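Local coordinates for protein transcriptional regulator, MarR family (Silicibacter pomeroyi DSS-3, PDB 3BJ6) that probably binds DNA as a dimeric transcription regulator of the MarR family, through a winged helix-turn-helix domain, at residues V40-I45 against L75-R80; A55-L60 against H96-T101. One frame throughout, in Å; residues are numbered along the deposited sequence.

Interaction 1: residues V40-I45 against L75-R80; sequences VGQRAI and LQEVQR
Gln42 and Glu77 make the polar half of this contact, a single hydrogen bond between two long side chains that meet at about a right angle. Gln42 NE2 donates to Glu77 OE1 at 2.9 Å, and the N-H points almost straight at the oxygen (164°). The acceptor lies in the amide plane of Gln42, whereas Glu77 OE1 is met from above its carboxylate plane, 49° out of it; the two groups are turned steeply against each other. Gln42 is turned by a second bond, in which its OE1 accepts from Thr39 N; an amide suits the place because it can accept at one end and donate to the carboxylate at the other.

The apolar half lies beside this bond, toward Leu75 and Ile45. Val78 CG1 packs against the aliphatic base of Gln42, 3.6 Å from its CB, the two side chains sliding past each other in opposite directions. Ile45 CG2, anti to its own backbone N, extends to Leu75 CD2 at 3.7 Å and to Val78 CG2 at 4.0 Å. Branched residues fit here: each methyl of Val78 serves a different neighbour, and Leu75, whose CB points away from helix 40-51, still brings CD2 back to it.

The two helical segments cross nearly perpendicularly (-84°), with their axes 9.6 Å apart. Around them, Ile45 continues onto Ile71 and Ile74 of helix 68-80 and onto Leu64 of helix 57-64, while Leu75 and Val78 also cover Ile84 of strand 84-87. Helix 18-35 lies against Val40 and Arg43 of helix 40-51.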
ATOM      1  N   VAL A  40      -2.787  -6.632  14.638  1.00 16.95           N
ATOM      2  CA  VAL A  40      -2.015  -5.591  13.938  1.00 17.30           C
ATOM      3  C   VAL A  40      -2.493  -4.197  14.325  1.00 17.30           C
ATOM      4  O   VAL A  40      -1.677  -3.288  14.517  1.00 15.96           O
ATOM      5  CB  VAL A  40      -2.065  -5.764  12.399  1.00 18.42           C
ATOM      6  CG1 VAL A  40      -1.169  -4.734  11.677  1.00 18.52           C
ATOM      7  CG2 VAL A  40      -1.594  -7.135  12.035  1.00 20.57           C
ATOM      8  N   GLY A  41      -3.814  -4.042  14.424  1.00 16.99           N
ATOM      9  CA  GLY A  41      -4.406  -2.759  14.825  1.00 17.87           C
ATOM     10  C   GLY A  41      -3.969  -2.410  16.251  1.00 18.13           C
ATOM     11  O   GLY A  41      -3.598  -1.280  16.516  1.00 18.41           O
ATOM     12  N   GLN A  42      -4.034  -3.380  17.171  1.00 17.12           N
ATOM     13  CA  GLN A  42      -3.574  -3.154  18.543  1.00 16.26           C
ATOM     14  C   GLN A  42      -2.084  -2.770  18.629  1.00 16.54           C
ATOM     15  O   GLN A  42      -1.729  -1.852  19.360  1.00 14.90           O
ATOM     16  CB  GLN A  42      -3.881  -4.371  19.427  1.00 16.21           C
ATOM     17  CG  GLN A  42      -5.405  -4.614  19.578  1.00 16.75           C
ATOM     18  CD  GLN A  42      -5.733  -6.044  20.071  1.00 18.69           C
ATOM     19  OE1 GLN A  42      -4.839  -6.855  20.321  1.00 16.27           O
ATOM     20  NE2 GLN A  42      -7.035  -6.351  20.184  1.00 16.99           N
ATOM     21  N   ARG A  43      -1.228  -3.476  17.874  1.00 15.58           N
ATOM     22  CA  ARG A  43       0.177  -3.121  17.721  1.00 16.38           C
ATOM     23  C   ARG A  43       0.344  -1.654  17.303  1.00 16.35           C
ATOM     24  O   ARG A  43       1.193  -0.988  17.835  1.00 17.23           O
ATOM     25  CB  ARG A  43       0.828  -4.030  16.670  1.00 16.47           C
ATOM     26  CG  ARG A  43       2.276  -3.685  16.318  1.00 17.70           C
ATOM     27  CD  ARG A  43       2.637  -4.144  14.895  1.00 18.41           C
ATOM     28  NE  ARG A  43       3.989  -3.655  14.567  1.00 20.93           N
ATOM     29  CZ  ARG A  43       4.293  -2.399  14.247  1.00 20.24           C
ATOM     30  NH1 ARG A  43       3.346  -1.464  14.159  1.00 20.61           N
ATOM     31  NH2 ARG A  43       5.559  -2.082  14.011  1.00 20.22           N
ATOM     32  N   ALA A  44      -0.428  -1.178  16.323  1.00 16.09           N
ATOM     33  CA  ALA A  44      -0.292   0.204  15.825  1.00 16.94           C
ATOM     34  C   ALA A  44      -0.519   1.190  16.990  1.00 17.83           C
ATOM     35  O   ALA A  44       0.233   2.152  17.154  1.00 19.10           O
ATOM     36  CB  ALA A  44      -1.329   0.481  14.689  1.00 16.73           C
ATOM     37  N   ILE A  45      -1.537   0.934  17.805  1.00 17.16           N
ATOM     38  CA  ILE A  45      -1.832   1.804  18.970  1.00 17.13           C
ATOM     39  C   ILE A  45      -0.727   1.702  20.039  1.00 17.23           C
ATOM     40  O   ILE A  45      -0.306   2.724  20.589  1.00 16.93           O
ATOM     41  CB  ILE A  45      -3.254   1.546  19.563  1.00 17.02           C
ATOM     42  CG1 ILE A  45      -4.308   2.400  18.809  1.00 17.83           C
ATOM     43  CG2 ILE A  45      -3.354   1.905  21.057  1.00 17.37           C
ATOM     44  CD1 ILE A  45      -4.434   2.021  17.383  1.00 19.87           C
ATOM     45  N   LEU A  75      -8.356   1.325  21.196  1.00 18.69           N
ATOM     46  CA  LEU A  75      -8.028   1.744  22.569  1.00 19.10           C
ATOM     47  C   LEU A  75      -8.792   0.918  23.603  1.00 19.64           C
ATOM     48  O   LEU A  75      -8.247   0.549  24.629  1.00 20.48           O
ATOM     49  CB  LEU A  75      -8.329   3.238  22.807  1.00 19.12           C
ATOM     50  CG  LEU A  75      -7.358   4.214  22.157  1.00 18.71           C
ATOM     51  CD1 LEU A  75      -7.836   5.647  22.350  1.00 17.61           C
ATOM     52  CD2 LEU A  75      -5.924   4.062  22.694  1.00 16.79           C
ATOM     53  N   GLN A  76     -10.058   0.653  23.344  1.00 19.76           N
ATOM     54  CA  GLN A  76     -10.853  -0.166  24.268  1.00 20.96           C
ATOM     55  C   GLN A  76     -10.326  -1.604  24.377  1.00 20.03           C
ATOM     56  O   GLN A  76     -10.242  -2.150  25.446  1.00 19.71           O
ATOM     57  CB  GLN A  76     -12.327  -0.141  23.860  1.00 21.39           C
ATOM     58  CG  GLN A  76     -12.922   1.297  24.070  1.00 26.36           C
ATOM     59  CD  GLN A  76     -14.345   1.400  23.568  1.00 32.99           C
ATOM     60  OE1 GLN A  76     -15.289   1.073  24.286  1.00 35.99           O
ATOM     61  NE2 GLN A  76     -14.512   1.851  22.332  1.00 33.53           N
ATOM     62  N   GLU A  77      -9.954  -2.188  23.255  1.00 20.21           N
ATOM     63  CA  GLU A  77      -9.411  -3.537  23.249  1.00 19.39           C
ATOM     64  C   GLU A  77      -8.135  -3.626  24.076  1.00 19.36           C
ATOM     65  O   GLU A  77      -7.980  -4.536  24.903  1.00 18.21           O
ATOM     66  CB  GLU A  77      -9.159  -3.979  21.812  1.00 19.28           C
ATOM     67  CG  GLU A  77     -10.408  -4.159  20.956  1.00 19.72           C
ATOM     68  CD  GLU A  77     -10.085  -4.425  19.474  1.00 23.10           C
ATOM     69  OE1 GLU A  77      -8.895  -4.433  19.082  1.00 20.91           O
ATOM     70  OE2 GLU A  77     -11.043  -4.613  18.672  1.00 26.36           O
ATOM     71  N   VAL A  78      -7.209  -2.696  23.863  1.00 18.87           N
ATOM     72  CA  VAL A  78      -5.925  -2.773  24.597  1.00 19.29           C
ATOM     73  C   VAL A  78      -6.082  -2.397  26.075  1.00 19.79           C
ATOM     74  O   VAL A  78      -5.368  -2.913  26.925  1.00 19.51           O
ATOM     75  CB  VAL A  78      -4.748  -2.019  23.907  1.00 19.21           C
ATOM     76  CG1 VAL A  78      -4.463  -2.665  22.520  1.00 18.49           C
ATOM     77  CG2 VAL A  78      -5.035  -0.525  23.738  1.00 19.00           C
ATOM     78  N   GLN A  79      -7.045  -1.541  26.384  1.00 20.27           N
ATOM     79  CA  GLN A  79      -7.268  -1.183  27.768  1.00 21.94           C
ATOM     80  C   GLN A  79      -7.903  -2.342  28.526  1.00 21.91           C
ATOM     81  O   GLN A  79      -7.500  -2.657  29.636  1.00 22.70           O
ATOM     82  CB  GLN A  79      -8.143   0.057  27.857  1.00 21.90           C
ATOM     83  CG  GLN A  79      -8.232   0.615  29.260  1.00 29.00           C
ATOM     84  CD  GLN A  79      -9.063   1.895  29.296  1.00 35.54           C
ATOM     85  OE1 GLN A  79      -8.869   2.727  30.161  1.00 36.57           O
ATOM     86  NE2 GLN A  79     -10.014   2.034  28.350  1.00 38.44           N
ATOM     87  N   ARG A  80      -8.887  -2.969  27.909  1.00 22.71           N
ATOM     88  CA  ARG A  80      -9.524  -4.159  28.442  1.00 24.18           C
ATOM     89  C   ARG A  80      -8.483  -5.264  28.644  1.00 23.81           C
ATOM     90  O   ARG A  80      -8.578  -6.044  29.590  1.00 23.40           O
ATOM     91  CB  ARG A  80     -10.608  -4.610  27.441  1.00 25.06           C
ATOM     92  CG  ARG A  80     -11.429  -5.799  27.898  1.00 31.26           C
ATOM     93  CD  ARG A  80     -12.606  -6.167  26.935  1.00 38.78           C
ATOM     94  NE  ARG A  80     -13.107  -5.056  26.113  1.00 45.88           N
ATOM     95  CZ  ARG A  80     -13.121  -5.064  24.768  1.00 48.77           C
ATOM     96  NH1 ARG A  80     -12.655  -6.135  24.108  1.00 47.48           N
ATOM     97  NH2 ARG A  80     -13.605  -4.007  24.086  1.00 46.36           N
TER

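Interaction 2: residues A55-L60 against H96-T101; sequences ATAPQL and HRYWLT
Ala55 O accepts from Tyr98 N at 3.0 Å, a backbone hydrogen bond between the short, weakly bonded strand 55-56 and strand 97-100; Tyr98 also bonds to the backbone of Gly54. Ala55 O lies at the edge of the Tyr98 ring, 3.6 Å from CD2. One residue on, Thr56 CA makes a CA-H...O contact with His96 O (3.3 Å), and a water bridges that carbonyl to Ala57 N, an N-H in the first turn of the helix, which has no carbonyl of a preceding turn to bond. The small methyl of Ala57 lets the Tyr98 ring edge come near.

Over one face of the Arg97 guanidinium sits Thr56 CG2, 3.7 Å from NH1. Arg97 NH1 also gives a weak, bent bond (132°) to Gln59 OE1, the amide and guanidinium planes being 63° apart; its stronger partner is Gly54 O, while Asn89 OD1 takes a weak bond from NE. Arg97 has a second conformer, so its contacts here are uncertain.

Behind this shell stands a capping box at the start of helix 57-64. Thr56 OG1, placed between the backbone N and the carbonyl carbon (chi1 66°), accepts from Gln59 N at 3.1 Å, and Gln59 OE1 accepts from Thr56 N at 3.0 Å, in its carbonyl plane and on a lone pair. A valine in place of Thr56 would probably leave Gln59 N without its cap and fray the first turn of the helix.

The firm links are thus backbone, water and capping bonds; the arginine adds a weak pull that may slightly polarise Gln59 OE1.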
ATOM      1  N   ALA A  55      -0.522  10.497  25.000  1.00 19.06           N
ATOM      2  CA  ALA A  55      -1.301  11.048  23.872  1.00 18.71           C
ATOM      3  C   ALA A  55      -2.794  10.901  24.132  1.00 18.93           C
ATOM      4  O   ALA A  55      -3.221   9.953  24.805  1.00 18.13           O
ATOM      5  CB  ALA A  55      -0.944  10.325  22.553  1.00 18.12           C
ATOM      6  N   THR A  56      -3.576  11.799  23.538  1.00 18.59           N
ATOM      7  CA  THR A  56      -5.029  11.681  23.503  1.00 18.44           C
ATOM      8  C   THR A  56      -5.404  10.801  22.308  1.00 18.24           C
ATOM      9  O   THR A  56      -4.570  10.542  21.416  1.00 17.76           O
ATOM     10  CB  THR A  56      -5.692  13.062  23.366  1.00 18.27           C
ATOM     11  OG1 THR A  56      -5.350  13.617  22.082  1.00 18.25           O
ATOM     12  CG2 THR A  56      -5.222  14.012  24.487  1.00 18.07           C
ATOM     13  N   ALA A  57      -6.643  10.330  22.293  1.00 17.85           N
ATOM     14  CA  ALA A  57      -7.131   9.546  21.176  1.00 17.32           C
ATOM     15  C   ALA A  57      -7.097  10.369  19.876  1.00 17.55           C
ATOM     16  O   ALA A  57      -6.680   9.845  18.834  1.00 17.36           O
ATOM     17  CB  ALA A  57      -8.544   9.015  21.438  1.00 18.15           C
ATOM     18  N   PRO A  58      -7.586  11.636  19.901  1.00 17.28           N
ATOM     19  CA  PRO A  58      -7.425  12.407  18.655  1.00 16.95           C
ATOM     20  C   PRO A  58      -5.984  12.595  18.206  1.00 17.10           C
ATOM     21  O   PRO A  58      -5.743  12.544  17.012  1.00 18.01           O
ATOM     22  CB  PRO A  58      -8.108  13.756  18.968  1.00 16.97           C
ATOM     23  CG  PRO A  58      -9.126  13.410  20.094  1.00 16.61           C
ATOM     24  CD  PRO A  58      -8.356  12.393  20.918  1.00 16.92           C
ATOM     25  N   GLN A  59      -5.041  12.805  19.128  1.00 18.10           N
ATOM     26  CA  GLN A  59      -3.610  12.855  18.782  1.00 19.11           C
ATOM     27  C   GLN A  59      -3.056  11.572  18.162  1.00 20.16           C
ATOM     28  O   GLN A  59      -2.338  11.621  17.147  1.00 19.56           O
ATOM     29  CB  GLN A  59      -2.752  13.265  19.979  1.00 18.81           C
ATOM     30  CG  GLN A  59      -2.860  14.752  20.353  1.00 19.08           C
ATOM     31  CD  GLN A  59      -2.123  15.070  21.653  1.00 22.47           C
ATOM     32  OE1 GLN A  59      -2.113  14.262  22.605  1.00 21.69           O
ATOM     33  NE2 GLN A  59      -1.482  16.246  21.696  1.00 21.13           N
ATOM     34  N   LEU A  60      -3.399  10.421  18.745  1.00 20.88           N
ATOM     35  CA  LEU A  60      -3.080   9.142  18.123  1.00 21.42           C
ATOM     36  C   LEU A  60      -3.662   9.002  16.724  1.00 21.91           C
ATOM     37  O   LEU A  60      -2.977   8.530  15.793  1.00 21.36           O
ATOM     38  CB  LEU A  60      -3.602   7.975  18.996  1.00 22.69           C
ATOM     39  CG  LEU A  60      -2.743   7.638  20.209  1.00 24.58           C
ATOM     40  CD1 LEU A  60      -3.454   6.533  21.038  1.00 25.66           C
ATOM     41  CD2 LEU A  60      -1.338   7.173  19.733  1.00 23.36           C
ATOM     42  N   HIS A  96      -8.843  12.747  27.336  1.00 18.39           N
ATOM     43  CA  HIS A  96      -8.300  11.573  28.049  1.00 19.03           C
ATOM     44  C   HIS A  96      -6.918  11.291  27.504  1.00 18.77           C
ATOM     45  O   HIS A  96      -6.706  11.311  26.287  1.00 19.41           O
ATOM     46  CB  HIS A  96      -9.210  10.335  27.900  1.00 18.99           C
ATOM     47  CG  HIS A  96     -10.681  10.655  27.924  1.00 19.23           C
ATOM     48  ND1 HIS A  96     -11.267  11.404  28.929  1.00 24.10           N
ATOM     49  CD2 HIS A  96     -11.681  10.324  27.073  1.00 21.00           C
ATOM     50  CE1 HIS A  96     -12.563  11.527  28.690  1.00 23.19           C
ATOM     51  NE2 HIS A  96     -12.838  10.890  27.563  1.00 25.85           N
ATOM     52  N   ARG A  97      -5.986  11.018  28.404  0.60 18.70           N
ATOM     53  CA  ARG A  97      -4.608  10.756  28.021  0.60 17.91           C
ATOM     54  C   ARG A  97      -4.198   9.350  28.418  0.60 17.83           C
ATOM     55  O   ARG A  97      -4.503   8.882  29.523  0.60 17.12           O
ATOM     56  CB  ARG A  97      -3.684  11.806  28.638  0.60 18.43           C
ATOM     57  CG  ARG A  97      -3.868  13.207  28.030  0.60 18.48           C
ATOM     58  CD  ARG A  97      -2.656  14.093  28.303  0.60 21.80           C
ATOM     59  NE  ARG A  97      -2.829  15.390  27.664  0.60 22.31           N
ATOM     60  CZ  ARG A  97      -2.428  15.701  26.428  0.60 22.25           C
ATOM     61  NH1 ARG A  97      -1.781  14.810  25.649  0.60 17.63           N
ATOM     62  NH2 ARG A  97      -2.684  16.917  25.978  0.60 20.26           N
ATOM     63  N   TYR A  98      -3.486   8.685  27.516  1.00 17.39           N
ATOM     64  CA  TYR A  98      -3.182   7.261  27.670  1.00 17.18           C
ATOM     65  C   TYR A  98      -1.700   6.942  27.741  1.00 17.86           C
ATOM     66  O   TYR A  98      -0.898   7.581  27.061  1.00 16.80           O
ATOM     67  CB  TYR A  98      -3.761   6.452  26.495  1.00 17.27           C
ATOM     68  CG  TYR A  98      -5.243   6.600  26.384  1.00 18.09           C
ATOM     69  CD1 TYR A  98      -6.102   5.759  27.102  1.00 17.25           C
ATOM     70  CD2 TYR A  98      -5.804   7.633  25.598  1.00 18.66           C
ATOM     71  CE1 TYR A  98      -7.475   5.891  27.015  1.00 19.29           C
ATOM     72  CE2 TYR A  98      -7.187   7.783  25.510  1.00 17.62           C
ATOM     73  CZ  TYR A  98      -7.999   6.913  26.220  1.00 21.27           C
ATOM     74  OH  TYR A  98      -9.352   7.054  26.118  1.00 21.38           O
ATOM     75  N   TRP A  99      -1.380   5.900  28.512  1.00 17.02           N
ATOM     76  CA  TRP A  99      -0.011   5.418  28.670  1.00 18.83           C
ATOM     77  C   TRP A  99       0.039   3.920  28.571  1.00 18.67           C
ATOM     78  O   TRP A  99      -0.851   3.260  29.078  1.00 19.50           O
ATOM     79  CB  TRP A  99       0.522   5.783  30.057  1.00 18.04           C
ATOM     80  CG  TRP A  99       1.060   7.209  30.183  1.00 19.46           C
ATOM     81  CD1 TRP A  99       2.365   7.598  30.143  1.00 19.15           C
ATOM     82  CD2 TRP A  99       0.299   8.385  30.408  1.00 20.52           C
ATOM     83  NE1 TRP A  99       2.470   8.961  30.314  1.00 21.06           N
ATOM     84  CE2 TRP A  99       1.210   9.469  30.487  1.00 20.56           C
ATOM     85  CE3 TRP A  99      -1.068   8.642  30.536  1.00 19.95           C
ATOM     86  CZ2 TRP A  99       0.791  10.787  30.697  1.00 20.34           C
ATOM     87  CZ3 TRP A  99      -1.474   9.938  30.749  1.00 19.07           C
ATOM     88  CH2 TRP A  99      -0.555  11.000  30.819  1.00 19.77           C
ATOM     89  N   LEU A 100       1.113   3.373  28.005  1.00 18.64           N
ATOM     90  CA  LEU A 100       1.348   1.929  28.097  1.00 18.79           C
ATOM     91  C   LEU A 100       1.459   1.499  29.574  1.00 19.45           C
ATOM     92  O   LEU A 100       1.994   2.254  30.407  1.00 17.78           O
ATOM     93  CB  LEU A 100       2.654   1.548  27.380  1.00 19.00           C
ATOM     94  CG  LEU A 100       2.654   1.715  25.850  1.00 19.51           C
ATOM     95  CD1 LEU A 100       4.067   1.655  25.304  1.00 18.73           C
ATOM     96  CD2 LEU A 100       1.762   0.630  25.195  1.00 18.32           C
ATOM     97  N   THR A 101       0.946   0.308  29.889  1.00 19.08           N
ATOM     98  CA  THR A 101       1.258  -0.328  31.169  1.00 19.59           C
ATOM     99  C   THR A 101       2.578  -1.100  30.994  1.00 19.37           C
ATOM    100  O   THR A 101       3.057  -1.235  29.862  1.00 18.48           O
ATOM    101  CB  THR A 101       0.165  -1.325  31.577  1.00 19.38           C
ATOM    102  OG1 THR A 101       0.063  -2.353  30.578  1.00 21.18           O
ATOM    103  CG2 THR A 101      -1.177  -0.632  31.757  1.00 19.50           C
TER
HETATM  104  O   HOH W   1      -8.581  11.168  24.283  1.00 16.20           O

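How the interactions relate
After helices 5-16 and 18-35 the chain enters helix 40-51, whose first half is one side of interaction 1, then strand 55-56 and helix 57-64, one side of interaction 2. Helix 68-80 follows, and its second half closes the loop of interaction 1 across 29 intervening residues. After strand 84-87, strand 97-100 closes interaction 2 across 35. The segments alternate, so the loops cross and neither encloses the other. Leu75 joins the two contacts directly, touching Ala57, Leu60 and Tyr98. Interaction 1 ties helix 40-51 to helix 68-80, probably the recognition helix, and interaction 2 ties the start of helix 57-64 to strand 97-100, which with strand 84-87 forms the wing of this winged-helix domain.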